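Local coordinates for uroporphyrin-III C-methyltransferase (Thermus thermophilus, PDB 1VE2), which probably catalyses the S-adenosyl-L-methionine-dependent C-methylation of uroporphyrinogen III, at residues K4-G9 with A22-E27; E27-V32 with V80-K85; S123-P128 with E227-D232; P181-A186 with V195-V200; L185-W190 with G209-A214. One frame throughout, in Å; residues are numbered along the deposited sequence.

Interaction 1 (K4-G9 with A22-E27); sequences KVYLVG and ALRVLE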
# COMPACT_ATOMS: atom_id res chain seq x y z
N LYS A 4 -2.92 -10.57 24.11
CA LYS A 4 -2.25 -10.28 22.85
C LYS A 4 -2.99 -9.17 22.14
O LYS A 4 -4.21 -9.07 22.23
CB LYS A 4 -2.22 -11.53 21.97
CG LYS A 4 -1.51 -11.33 20.64
CD LYS A 4 -1.33 -12.66 19.93
CE LYS A 4 -0.53 -12.52 18.65
NZ LYS A 4 -0.39 -13.83 17.96
N VAL A 5 -2.24 -8.34 21.43
CA VAL A 5 -2.84 -7.23 20.72
C VAL A 5 -2.52 -7.32 19.24
O VAL A 5 -1.38 -7.59 18.85
CB VAL A 5 -2.32 -5.87 21.26
CG1 VAL A 5 -2.90 -4.73 20.44
CG2 VAL A 5 -2.68 -5.72 22.74
N TYR A 6 -3.54 -7.11 18.41
CA TYR A 6 -3.35 -7.12 16.97
C TYR A 6 -3.62 -5.71 16.48
O TYR A 6 -4.64 -5.12 16.83
CB TYR A 6 -4.36 -8.06 16.29
CG TYR A 6 -4.09 -9.53 16.48
CD1 TYR A 6 -3.25 -10.22 15.61
CD2 TYR A 6 -4.69 -10.24 17.52
CE1 TYR A 6 -3.01 -11.58 15.77
CE2 TYR A 6 -4.45 -11.60 17.69
CZ TYR A 6 -3.61 -12.27 16.81
OH TYR A 6 -3.38 -13.62 16.96
N LEU A 7 -2.69 -5.15 15.70
CA LEU A 7 -2.92 -3.81 15.13
C LEU A 7 -3.39 -4.19 13.73
O LEU A 7 -2.60 -4.68 12.91
CB LEU A 7 -1.63 -2.99 15.09
CG LEU A 7 -0.94 -2.78 16.45
CD1 LEU A 7 0.19 -1.76 16.27
CD2 LEU A 7 -1.93 -2.26 17.50
N VAL A 8 -4.68 -3.98 13.48
CA VAL A 8 -5.32 -4.39 12.23
C VAL A 8 -5.73 -3.31 11.25
O VAL A 8 -6.35 -2.32 11.63
CB VAL A 8 -6.60 -5.22 12.55
CG1 VAL A 8 -7.23 -5.79 11.26
CG2 VAL A 8 -6.24 -6.33 13.54
N GLY A 9 -5.39 -3.53 9.98
CA GLY A 9 -5.76 -2.60 8.93
C GLY A 9 -7.13 -2.98 8.39
O GLY A 9 -7.37 -4.15 8.07
N ALA A 22 -6.93 -10.45 8.52
CA ALA A 22 -7.71 -9.41 9.19
C ALA A 22 -9.09 -9.98 9.55
O ALA A 22 -9.61 -9.74 10.65
CB ALA A 22 -7.84 -8.19 8.29
N LEU A 23 -9.69 -10.73 8.63
CA LEU A 23 -10.99 -11.33 8.87
C LEU A 23 -10.93 -12.26 10.08
O LEU A 23 -11.79 -12.20 10.95
CB LEU A 23 -11.44 -12.14 7.65
CG LEU A 23 -11.79 -11.39 6.37
CD1 LEU A 23 -12.02 -12.39 5.24
CD2 LEU A 23 -13.03 -10.54 6.59
N ARG A 24 -9.92 -13.12 10.13
CA ARG A 24 -9.81 -14.04 11.25
C ARG A 24 -9.68 -13.30 12.56
O ARG A 24 -10.36 -13.64 13.54
CB ARG A 24 -8.61 -14.98 11.08
CG ARG A 24 -8.45 -15.94 12.27
CD ARG A 24 -7.26 -16.90 12.11
NE ARG A 24 -5.96 -16.22 12.20
CZ ARG A 24 -5.46 -15.69 13.31
NH1 ARG A 24 -6.14 -15.75 14.45
NH2 ARG A 24 -4.27 -15.11 13.29
N VAL A 25 -8.82 -12.29 12.60
CA VAL A 25 -8.62 -11.52 13.81
C VAL A 25 -9.91 -10.87 14.30
O VAL A 25 -10.19 -10.88 15.49
CB VAL A 25 -7.55 -10.42 13.62
CG1 VAL A 25 -7.52 -9.51 14.86
CG2 VAL A 25 -6.19 -11.07 13.40
N LEU A 26 -10.70 -10.31 13.38
CA LEU A 26 -11.95 -9.66 13.76
C LEU A 26 -12.98 -10.65 14.29
O LEU A 26 -13.94 -10.27 14.95
CB LEU A 26 -12.54 -8.88 12.59
CG LEU A 26 -11.71 -7.67 12.15
CD1 LEU A 26 -12.42 -6.91 11.04
CD2 LEU A 26 -11.49 -6.76 13.36
N GLU A 27 -12.77 -11.93 14.01
CA GLU A 27 -13.68 -12.96 14.50
C GLU A 27 -13.32 -13.39 15.91
O GLU A 27 -14.19 -13.59 16.75
CB GLU A 27 -13.64 -14.19 13.59
CG GLU A 27 -13.91 -13.88 12.14
CD GLU A 27 -13.97 -15.13 11.29
OE1 GLU A 27 -13.01 -15.93 11.32
OE2 GLU A 27 -14.99 -15.31 10.60

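Interaction 2 (E27-V32 with V80-K85); sequences EVAEVV and VVARLK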
# COMPACT_ATOMS: atom_id res chain seq x y z
N GLU A 27 -12.77 -11.93 14.01
CA GLU A 27 -13.68 -12.96 14.50
C GLU A 27 -13.32 -13.39 15.91
O GLU A 27 -14.19 -13.59 16.75
CB GLU A 27 -13.64 -14.19 13.59
CG GLU A 27 -13.91 -13.88 12.14
CD GLU A 27 -13.97 -15.13 11.29
OE1 GLU A 27 -13.01 -15.93 11.32
OE2 GLU A 27 -14.99 -15.31 10.60
N VAL A 28 -12.02 -13.54 16.16
CA VAL A 28 -11.54 -13.99 17.46
C VAL A 28 -11.32 -12.89 18.51
O VAL A 28 -11.50 -13.13 19.70
CB VAL A 28 -10.24 -14.80 17.31
CG1 VAL A 28 -10.46 -15.96 16.34
CG2 VAL A 28 -9.11 -13.92 16.82
N ALA A 29 -10.95 -11.68 18.08
CA ALA A 29 -10.71 -10.59 19.03
C ALA A 29 -11.89 -10.38 19.98
O ALA A 29 -13.04 -10.24 19.54
CB ALA A 29 -10.41 -9.30 18.27
N GLU A 30 -11.60 -10.35 21.28
CA GLU A 30 -12.63 -10.17 22.31
C GLU A 30 -13.09 -8.73 22.41
O GLU A 30 -14.24 -8.46 22.75
CB GLU A 30 -12.08 -10.60 23.67
CG GLU A 30 -11.66 -12.06 23.72
CD GLU A 30 -10.89 -12.37 24.99
OE1 GLU A 30 -11.41 -12.10 26.09
OE2 GLU A 30 -9.76 -12.90 24.88
N VAL A 31 -12.18 -7.80 22.14
CA VAL A 31 -12.47 -6.38 22.19
C VAL A 31 -11.76 -5.72 21.00
O VAL A 31 -10.63 -6.08 20.68
CB VAL A 31 -11.96 -5.75 23.51
CG1 VAL A 31 -12.27 -4.26 23.53
CG2 VAL A 31 -12.61 -6.44 24.70
N VAL A 32 -12.43 -4.77 20.37
CA VAL A 32 -11.86 -4.09 19.21
C VAL A 32 -11.99 -2.57 19.35
O VAL A 32 -13.11 -2.04 19.36
CB VAL A 32 -12.58 -4.52 17.91
CG1 VAL A 32 -11.93 -3.85 16.70
CG2 VAL A 32 -12.54 -6.03 17.78
N VAL A 80 -7.43 -11.13 24.27
CA VAL A 80 -6.93 -11.01 22.90
C VAL A 80 -7.71 -9.84 22.35
O VAL A 80 -8.93 -9.90 22.25
CB VAL A 80 -7.25 -12.25 22.05
CG1 VAL A 80 -6.92 -11.97 20.58
CG2 VAL A 80 -6.46 -13.44 22.55
N VAL A 81 -7.03 -8.76 21.99
CA VAL A 81 -7.73 -7.60 21.50
C VAL A 81 -7.16 -7.06 20.20
O VAL A 81 -6.07 -7.45 19.77
CB VAL A 81 -7.71 -6.49 22.58
CG1 VAL A 81 -8.43 -7.00 23.83
CG2 VAL A 81 -6.29 -6.10 22.91
N ALA A 82 -7.91 -6.18 19.57
CA ALA A 82 -7.48 -5.61 18.30
C ALA A 82 -7.72 -4.12 18.23
O ALA A 82 -8.69 -3.60 18.78
CB ALA A 82 -8.21 -6.29 17.14
N ARG A 83 -6.79 -3.45 17.56
CA ARG A 83 -6.87 -2.02 17.31
C ARG A 83 -7.20 -2.04 15.81
O ARG A 83 -6.39 -2.52 15.01
CB ARG A 83 -5.51 -1.36 17.55
CG ARG A 83 -5.40 0.10 17.13
CD ARG A 83 -6.11 1.04 18.09
NE ARG A 83 -5.99 2.42 17.63
CZ ARG A 83 -6.89 3.04 16.87
NH1 ARG A 83 -8.00 2.42 16.48
NH2 ARG A 83 -6.66 4.29 16.47
N LEU A 84 -8.38 -1.56 15.43
CA LEU A 84 -8.80 -1.57 14.03
C LEU A 84 -8.70 -0.17 13.46
O LEU A 84 -9.34 0.77 13.95
CB LEU A 84 -10.24 -2.09 13.92
CG LEU A 84 -10.82 -2.28 12.51
CD1 LEU A 84 -10.00 -3.32 11.71
CD2 LEU A 84 -12.27 -2.75 12.64
N LYS A 85 -7.89 -0.03 12.42
CA LYS A 85 -7.61 1.26 11.81
C LYS A 85 -7.83 1.32 10.30
O LYS A 85 -7.58 0.35 9.59
CB LYS A 85 -6.16 1.64 12.11
CG LYS A 85 -5.61 0.89 13.33
CD LYS A 85 -4.12 1.13 13.55
CE LYS A 85 -3.83 2.58 13.92
NZ LYS A 85 -2.40 2.76 14.24

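Interaction 3 (S123-P128 with E227-D232); sequences SALGLP and ELLPKD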
# COMPACT_ATOMS: atom_id res chain seq x y z
N SER A 123 -5.71 2.17 -6.76
CA SER A 123 -5.67 0.93 -7.52
C SER A 123 -7.08 0.38 -7.70
O SER A 123 -7.42 -0.15 -8.76
CB SER A 123 -4.79 -0.12 -6.83
OG SER A 123 -3.42 0.27 -6.83
N ALA A 124 -7.91 0.49 -6.67
CA ALA A 124 -9.28 -0.02 -6.77
C ALA A 124 -10.02 0.66 -7.92
O ALA A 124 -10.90 0.06 -8.54
CB ALA A 124 -10.03 0.20 -5.45
N LEU A 125 -9.66 1.90 -8.20
CA LEU A 125 -10.28 2.64 -9.29
C LEU A 125 -9.52 2.42 -10.60
O LEU A 125 -9.84 3.03 -11.62
CB LEU A 125 -10.34 4.14 -8.97
CG LEU A 125 -11.31 4.52 -7.86
CD1 LEU A 125 -11.23 6.01 -7.57
CD2 LEU A 125 -12.72 4.14 -8.26
N GLY A 126 -8.53 1.53 -10.55
CA GLY A 126 -7.74 1.23 -11.73
C GLY A 126 -6.86 2.38 -12.17
O GLY A 126 -6.59 2.56 -13.36
N LEU A 127 -6.40 3.17 -11.20
CA LEU A 127 -5.56 4.32 -11.50
C LEU A 127 -4.11 4.09 -11.05
O LEU A 127 -3.86 3.79 -9.89
CB LEU A 127 -6.13 5.56 -10.81
CG LEU A 127 -7.61 5.82 -11.10
CD1 LEU A 127 -8.07 7.00 -10.27
CD2 LEU A 127 -7.83 6.08 -12.59
N PRO A 128 -3.15 4.23 -11.98
CA PRO A 128 -1.72 4.04 -11.68
C PRO A 128 -1.05 5.29 -11.11
O PRO A 128 -1.48 6.41 -11.38
CB PRO A 128 -1.16 3.65 -13.04
CG PRO A 128 -1.93 4.56 -13.97
CD PRO A 128 -3.36 4.46 -13.42
N GLU A 227 -9.34 8.66 -19.04
CA GLU A 227 -9.59 7.46 -19.82
C GLU A 227 -9.67 6.19 -18.97
O GLU A 227 -10.30 5.21 -19.37
CB GLU A 227 -8.50 7.33 -20.89
CG GLU A 227 -8.52 6.03 -21.69
CD GLU A 227 -7.52 6.05 -22.84
OE1 GLU A 227 -6.44 6.66 -22.69
OE2 GLU A 227 -7.80 5.44 -23.89
N LEU A 228 -9.06 6.22 -17.79
CA LEU A 228 -9.06 5.05 -16.92
C LEU A 228 -10.08 5.05 -15.78
O LEU A 228 -10.47 3.99 -15.29
CB LEU A 228 -7.66 4.85 -16.32
CG LEU A 228 -6.59 4.36 -17.30
CD1 LEU A 228 -5.24 4.32 -16.59
CD2 LEU A 228 -6.97 2.98 -17.82
N LEU A 229 -10.52 6.23 -15.37
CA LEU A 229 -11.46 6.36 -14.27
C LEU A 229 -12.76 5.56 -14.38
O LEU A 229 -13.16 4.88 -13.43
CB LEU A 229 -11.80 7.83 -14.03
CG LEU A 229 -12.65 8.07 -12.78
CD1 LEU A 229 -11.92 7.51 -11.57
CD2 LEU A 229 -12.93 9.56 -12.62
N PRO A 230 -13.45 5.64 -15.53
CA PRO A 230 -14.71 4.89 -15.68
C PRO A 230 -14.57 3.42 -15.25
O PRO A 230 -13.51 2.82 -15.40
CB PRO A 230 -15.02 5.03 -17.17
CG PRO A 230 -14.50 6.41 -17.47
CD PRO A 230 -13.16 6.41 -16.75
N LYS A 231 -15.64 2.85 -14.71
CA LYS A 231 -15.61 1.46 -14.28
C LYS A 231 -16.41 0.58 -15.23
O LYS A 231 -17.17 1.09 -16.06
CB LYS A 231 -16.16 1.34 -12.86
N ASP A 232 -16.24 -0.73 -15.13
CA ASP A 232 -16.99 -1.64 -15.99
C ASP A 232 -18.46 -1.49 -15.64
O ASP A 232 -18.84 -1.63 -14.47
CB ASP A 232 -16.55 -3.09 -15.79
CG ASP A 232 -17.46 -4.08 -16.50
OD1 ASP A 232 -17.89 -3.78 -17.63
OD2 ASP A 232 -17.73 -5.15 -15.93
O HOH W 1 -12.47 2.56 -12.18
O HOH W 2 -8.69 1.83 -15.00

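Interaction 4 (P181-A186 with V195-V200); sequences PLALLA and VRLGRV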
# COMPACT_ATOMS: atom_id res chain seq x y z
N PRO A 181 -1.70 17.99 -14.26
CA PRO A 181 -2.96 17.30 -14.00
C PRO A 181 -3.09 16.97 -12.52
O PRO A 181 -2.12 16.56 -11.88
CB PRO A 181 -2.84 16.04 -14.86
CG PRO A 181 -2.05 16.52 -16.03
CD PRO A 181 -0.97 17.35 -15.37
N LEU A 182 -4.28 17.17 -11.97
CA LEU A 182 -4.54 16.91 -10.56
C LEU A 182 -5.90 16.24 -10.37
O LEU A 182 -6.88 16.59 -11.04
CB LEU A 182 -4.50 18.22 -9.77
CG LEU A 182 -4.63 18.12 -8.24
CD1 LEU A 182 -3.91 19.28 -7.59
CD2 LEU A 182 -6.10 18.10 -7.85
N ALA A 183 -5.95 15.28 -9.45
CA ALA A 183 -7.18 14.56 -9.17
C ALA A 183 -7.54 14.66 -7.70
O ALA A 183 -6.68 14.65 -6.82
CB ALA A 183 -7.03 13.11 -9.57
N LEU A 184 -8.84 14.78 -7.43
CA LEU A 184 -9.35 14.85 -6.07
C LEU A 184 -10.32 13.69 -5.93
O LEU A 184 -11.32 13.62 -6.63
CB LEU A 184 -10.06 16.19 -5.83
CG LEU A 184 -9.19 17.45 -5.90
CD1 LEU A 184 -10.06 18.68 -5.69
CD2 LEU A 184 -8.10 17.39 -4.84
N LEU A 185 -10.01 12.76 -5.03
CA LEU A 185 -10.86 11.59 -4.86
C LEU A 185 -11.35 11.47 -3.43
O LEU A 185 -10.57 11.26 -2.50
CB LEU A 185 -10.10 10.32 -5.25
CG LEU A 185 -9.38 10.36 -6.60
CD1 LEU A 185 -8.06 11.10 -6.47
CD2 LEU A 185 -9.13 8.94 -7.08
N ALA A 186 -12.66 11.60 -3.25
CA ALA A 186 -13.24 11.52 -1.92
C ALA A 186 -14.12 10.29 -1.75
O ALA A 186 -14.77 9.84 -2.69
CB ALA A 186 -14.05 12.78 -1.63
N VAL A 195 -15.08 11.90 -7.54
CA VAL A 195 -13.77 12.13 -8.15
C VAL A 195 -13.82 13.33 -9.08
O VAL A 195 -14.74 13.46 -9.89
CB VAL A 195 -13.32 10.90 -8.98
CG1 VAL A 195 -11.98 11.18 -9.64
CG2 VAL A 195 -13.21 9.68 -8.08
N ARG A 196 -12.85 14.23 -8.95
CA ARG A 196 -12.78 15.41 -9.80
C ARG A 196 -11.40 15.50 -10.43
O ARG A 196 -10.38 15.42 -9.74
CB ARG A 196 -13.06 16.68 -9.00
CG ARG A 196 -14.43 16.73 -8.36
CD ARG A 196 -14.72 18.13 -7.85
NE ARG A 196 -15.53 18.11 -6.64
CZ ARG A 196 -15.88 19.20 -5.96
NH1 ARG A 196 -16.61 19.09 -4.86
NH2 ARG A 196 -15.51 20.40 -6.40
N LEU A 197 -11.38 15.67 -11.75
CA LEU A 197 -10.13 15.75 -12.50
C LEU A 197 -9.92 17.15 -13.07
O LEU A 197 -10.86 17.76 -13.57
CB LEU A 197 -10.14 14.72 -13.62
CG LEU A 197 -10.48 13.30 -13.17
CD1 LEU A 197 -10.51 12.36 -14.36
CD2 LEU A 197 -9.44 12.84 -12.15
N GLY A 198 -8.69 17.64 -12.98
CA GLY A 198 -8.38 18.96 -13.49
C GLY A 198 -6.90 19.24 -13.46
O GLY A 198 -6.09 18.39 -13.82
N ARG A 199 -6.53 20.44 -13.03
CA ARG A 199 -5.14 20.85 -12.95
C ARG A 199 -4.89 21.62 -11.66
O ARG A 199 -5.83 22.08 -11.01
CB ARG A 199 -4.78 21.72 -14.16
CG ARG A 199 -4.96 21.04 -15.51
CD ARG A 199 -4.69 22.00 -16.66
NE ARG A 199 -4.98 21.41 -17.97
CZ ARG A 199 -4.25 20.46 -18.55
NH1 ARG A 199 -3.18 19.97 -17.94
NH2 ARG A 199 -4.60 19.99 -19.74
N VAL A 200 -3.63 21.75 -11.28
CA VAL A 200 -3.27 22.46 -10.05
C VAL A 200 -3.87 23.86 -10.03
O VAL A 200 -4.40 24.30 -9.00
CB VAL A 200 -1.74 22.58 -9.88
CG1 VAL A 200 -1.41 23.38 -8.63
CG2 VAL A 200 -1.11 21.20 -9.80

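Interaction 5 (L185-W190 with G209-A214); sequences LARVGW and GLPSPA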
# COMPACT_ATOMS: atom_id res chain seq x y z
N LEU A 185 -10.01 12.76 -5.03
CA LEU A 185 -10.86 11.59 -4.86
C LEU A 185 -11.35 11.47 -3.43
O LEU A 185 -10.57 11.26 -2.50
CB LEU A 185 -10.10 10.32 -5.25
CG LEU A 185 -9.38 10.36 -6.60
CD1 LEU A 185 -8.06 11.10 -6.47
CD2 LEU A 185 -9.13 8.94 -7.08
N ALA A 186 -12.66 11.60 -3.25
CA ALA A 186 -13.24 11.52 -1.92
C ALA A 186 -14.12 10.29 -1.75
O ALA A 186 -14.77 9.84 -2.69
CB ALA A 186 -14.05 12.78 -1.63
N ARG A 187 -14.12 9.76 -0.53
CA ARG A 187 -14.92 8.60 -0.16
C ARG A 187 -14.86 7.45 -1.16
O ARG A 187 -15.88 6.84 -1.48
CB ARG A 187 -16.37 9.04 0.05
CG ARG A 187 -16.53 10.16 1.08
CD ARG A 187 -17.97 10.62 1.20
NE ARG A 187 -18.83 9.60 1.81
CZ ARG A 187 -18.82 9.28 3.10
NH1 ARG A 187 -18.00 9.91 3.94
NH2 ARG A 187 -19.62 8.33 3.56
N VAL A 188 -13.66 7.15 -1.65
CA VAL A 188 -13.51 6.06 -2.60
C VAL A 188 -13.92 4.75 -1.95
O VAL A 188 -13.48 4.44 -0.84
CB VAL A 188 -12.05 5.93 -3.09
CG1 VAL A 188 -11.93 4.76 -4.08
CG2 VAL A 188 -11.60 7.23 -3.74
N GLY A 189 -14.76 3.98 -2.63
CA GLY A 189 -15.22 2.71 -2.11
C GLY A 189 -16.39 2.84 -1.15
O GLY A 189 -16.92 1.83 -0.69
N TRP A 190 -16.79 4.07 -0.86
CA TRP A 190 -17.90 4.34 0.06
C TRP A 190 -19.06 5.03 -0.65
O TRP A 190 -18.89 5.59 -1.73
CB TRP A 190 -17.45 5.29 1.18
CG TRP A 190 -16.47 4.74 2.16
CD1 TRP A 190 -15.25 4.19 1.88
CD2 TRP A 190 -16.60 4.74 3.58
NE1 TRP A 190 -14.61 3.85 3.05
CE2 TRP A 190 -15.42 4.17 4.11
CE3 TRP A 190 -17.61 5.16 4.46
CZ2 TRP A 190 -15.22 4.01 5.48
CZ3 TRP A 190 -17.41 5.00 5.83
CH2 TRP A 190 -16.22 4.44 6.33
N GLY A 209 -16.43 21.95 -1.74
CA GLY A 209 -17.67 21.27 -2.05
C GLY A 209 -17.50 19.77 -2.02
O GLY A 209 -18.47 19.02 -1.91
N LEU A 210 -16.25 19.32 -2.11
CA LEU A 210 -15.94 17.90 -2.10
C LEU A 210 -16.13 17.27 -0.73
O LEU A 210 -15.79 17.87 0.29
CB LEU A 210 -14.49 17.68 -2.53
CG LEU A 210 -14.23 16.99 -3.87
CD1 LEU A 210 -12.74 16.73 -4.01
CD2 LEU A 210 -15.00 15.69 -3.96
N PRO A 211 -16.69 16.05 -0.68
CA PRO A 211 -16.92 15.34 0.58
C PRO A 211 -15.60 15.09 1.32
O PRO A 211 -14.53 15.51 0.88
CB PRO A 211 -17.55 14.04 0.11
CG PRO A 211 -18.36 14.46 -1.03
CD PRO A 211 -17.39 15.38 -1.78
N SER A 212 -15.69 14.39 2.44
CA SER A 212 -14.53 14.05 3.25
C SER A 212 -14.63 12.65 3.87
O SER A 212 -15.73 12.16 4.14
CB SER A 212 -14.34 15.08 4.36
OG SER A 212 -14.01 16.35 3.83
N PRO A 213 -13.48 11.99 4.09
CA PRO A 213 -12.13 12.48 3.79
C PRO A 213 -11.85 12.34 2.30
O PRO A 213 -12.59 11.66 1.59
CB PRO A 213 -11.24 11.57 4.64
CG PRO A 213 -11.97 10.27 4.56
CD PRO A 213 -13.42 10.69 4.78
N ALA A 214 -10.78 12.97 1.83
CA ALA A 214 -10.45 12.89 0.41
C ALA A 214 -8.95 12.74 0.16
O ALA A 214 -8.12 13.01 1.03
CB ALA A 214 -10.98 14.11 -0.32

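Interaction 1 (K4-G9 with A22-E27)
Tyr6 and Val8 of strand 4-9 pack against Ala22 and Val25 of helix 20-28, a buried apolar contact where the helix lies across one face of the parallel sheet. The short axes come within 9.1 Å, their N-to-C directions 127° apart. Val25 is the hub, its two methyls doing different work. CG2 sits over one face of the Tyr6 ring, 4.0 Å from the ring centroid and displaced toward the rim on the CD1 side, a CH-pi contact. CG1, placed opposite the backbone N of Val25 (chi1 172°), reaches Tyr6 CB at 3.8 Å and Val8 CG2 at 3.7 Å, so it fills the notch between two residues that point the same way from the strand. The side chains of Val8 and Val25 run past each other in opposite directions. The other Val8 methyl, CG1, meets Ala22 CB at 3.9 Å, one helical turn before Val25. Strand, helix and the returning strand 31-34 form a right-handed beta-alpha-beta unit of the N-terminal domain, strand 80-85 lying between its two strands in the sheet. At the polar end, Lys4 NZ donates to Tyr6 OH over 3.2 Å and also forms a salt bridge with Glu110, which ties the tip of the ring to the neighbouring strand 109-112. Arg24 bends at its third torsion and brings NH2 to 4.1 Å from Tyr6 OH; the hydroxyl lies near the guanidinium plane, while ring and guanidinium are turned 73° apart. Val112 touches both Tyr6 and Ala22, and Leu23 packs on Leu20 of the second subunit.

Interaction 2 (E27-V32 with V80-K85)
Glu30 grips both polar groups of Val80: its backbone N donates to Val80 O at 2.9 Å, and its carboxylate atom OE2 accepts from Val80 N at 3.0 Å. In the second bond the donor comes from well above the carboxylate plane, 61° out of it, although the N-H itself points fairly straight at OE2 (166°). Glu30 CG lies beside its own backbone N (chi1 -60°), and the chain then extends across Val80 so that backbone and side chain reach the same residue. The other carboxylate oxygen, OE1, forms a salt bridge with Arg79, which probably favours the charged form of Glu30. One step on, Ala82 N donates to Val31 O at 2.9 Å. Val32 pairs with Ala82 in parallel, and Val32 CA approaches Ala82 O at 3.2 Å in a CA-H...O contact. This is where the chain leaving helix 20-28 through Ala29 turns into strand 31-34 and joins strand 80-85 in the five-stranded parallel sheet; Val31 N is buried there without a polar partner. Packing divides between the two faces. On the face of Ala82, Ala29 CB touches Ala82 CB at 3.9 Å, and Val32 CG1 meets Leu84 CB at 3.7 Å. From the nearby helix, Val25 covers Ala82 and Leu26 covers Leu84. On the face of Val31, its CB meets Val81 CG1 at 3.8 Å, and Leu74 of helix 64-76 touches both valines.

Interaction 3 (S123-P128 with E227-D232)
Leu228 pushes its side chain against the turn 126-128: its CD1 meets Pro128 CD at 3.7 Å, and its CB lies 3.9 Å from Leu127 CD2. The Leu127 and Leu228 side chains lie alongside, running opposite ways. Leu127 continues to Leu229, their CD1 methyls 4.1 Å apart. Leu229 CB leaves the backbone away from 123-128, but CG stands opposite the backbone N (chi1 -173°) and the chain returns its CD1 to the contact. Two waters join the backbones. One donates to Gly126 O and Leu228 O, both at 2.8 Å; the other lies 2.7 Å from Leu125 O and from Leu229 O. Each water joins two carbonyl oxygens, both acceptors, which could not bond to each other directly. The turn owes its shape to a Schellman motif ending helix 119-124, in which Gly126 takes positive phi and Leu127 N and Gly126 N bond to Leu122 O and Ser123 O. Pro128 O accepts from Tyr225 OH, a second tie to helix 225-228. Glu227 and Asp232 form salt bridges with Arg104 and Lys4 of the second subunit. Leu125 and Leu127 rest on Leu185 of strand 181-186, and Leu229 packs on Val195 and Leu197 of strand 194-199.

Interaction 4 (P181-A186 with V195-V200)
Four backbone hydrogen bonds join Leu182 and Leu184 to Gly198 and Arg196, making two antiparallel hydrogen-bonded pairs. Leu184 and Arg196 exchange 2.8 Å bonds in both directions. The Leu182-Gly198 pair is less regular: Leu182 N reaches Gly198 O at 2.9 Å from 52° above the carbonyl plane. CA-H...O contacts occupy the non-hydrogen-bonded positions, among them Val195 CA to Leu184 O at 3.2 Å.

Apolar contacts fall on both faces. On the face of Ala183, its CB meets Leu197 CD2 at 3.5 Å; Leu185 and Val195 run alongside each other in the same direction, with Leu185 CG 4.1 Å from Val195 CG1. On the face of Leu182, that residue crosses Val200 at about a right angle. Its CG is opposite the backbone N (chi1 -175°), carrying CD1 to 4.1 Å from Val200 CG2.

Arg199 extends back beside Pro181 and donates from NH1 to Glu179 O.

The two strands form a hairpin in which 194-199 is an outer strand of the mixed sheet within this chain and 181-186 borders strand 214-218. Leu172 of helix 168-173 covers Leu182 and Val200, while Tyr225 of helix 225-228 covers Ala183 and Leu197.

Interaction 5 (L185-W190 with G209-A214)
The Arg187 guanidinium meets Ser212 O at its edge: NH1 donates over 3.2 Å with the oxygen lying in the guanidinium plane, while the donor is tilted 22° from the carbonyl plane. A bend at the third torsion (chi3 69°) turns the group back along 211-212, and NE donates to Pro191 O, so the guanidinium links two loops. The aliphatic part crosses the ring of Pro211 at about a right angle, with Arg187 CD 3.6 Å from Pro211 CB. Behind it the Arg187 backbone N donates to Pro213 O, also at 3.2 Å. Ala186 is the apolar centre. Its CB touches Ala214 CB at 3.6 Å, Leu210 CD2 at 3.8 Å and Pro211 CB at 4.1 Å. Ala186 CA and Ala214 CA are 3.9 Å apart at this non-hydrogen-bonded antiparallel pair, where Ala214 CA also comes to 3.3 Å from Leu185 O. A cis peptide before Pro213 bends the incoming chain. Beyond the strand, Arg187 to Trp190 form a type II beta turn with Gly189 at positive phi, and Trp190 NE1 donates to Phe12 O. The contact lies where strand 181-186 ends and its antiparallel neighbour 214-218 begins, inside the mixed sheet of the C-terminal domain.

Interactions 1 and 2 form one continuous piece of the parallel sheet: they share Glu27, and strand 4-9 runs beside 80-85, with Val8 N 2.7 Å from Arg83 O and Tyr6 O 2.8 Å from Arg83 N. Interactions 4 and 5 share Leu185 and Ala186 in the mixed sheet, their centres 12 Å apart, and Leu184 CB packs on Leu210 CD1. Interaction 3 borders both, Leu125 CD1 lying 3.6 Å from Leu185 CD2. The groups are separate, with centres of interactions 1 and 4 about 34 Å apart, consistent with the two-domain precorrin methyltransferase fold, whose active site lies between the domains; interactions 2 and 5 come within about 9 Å at their nearest atoms.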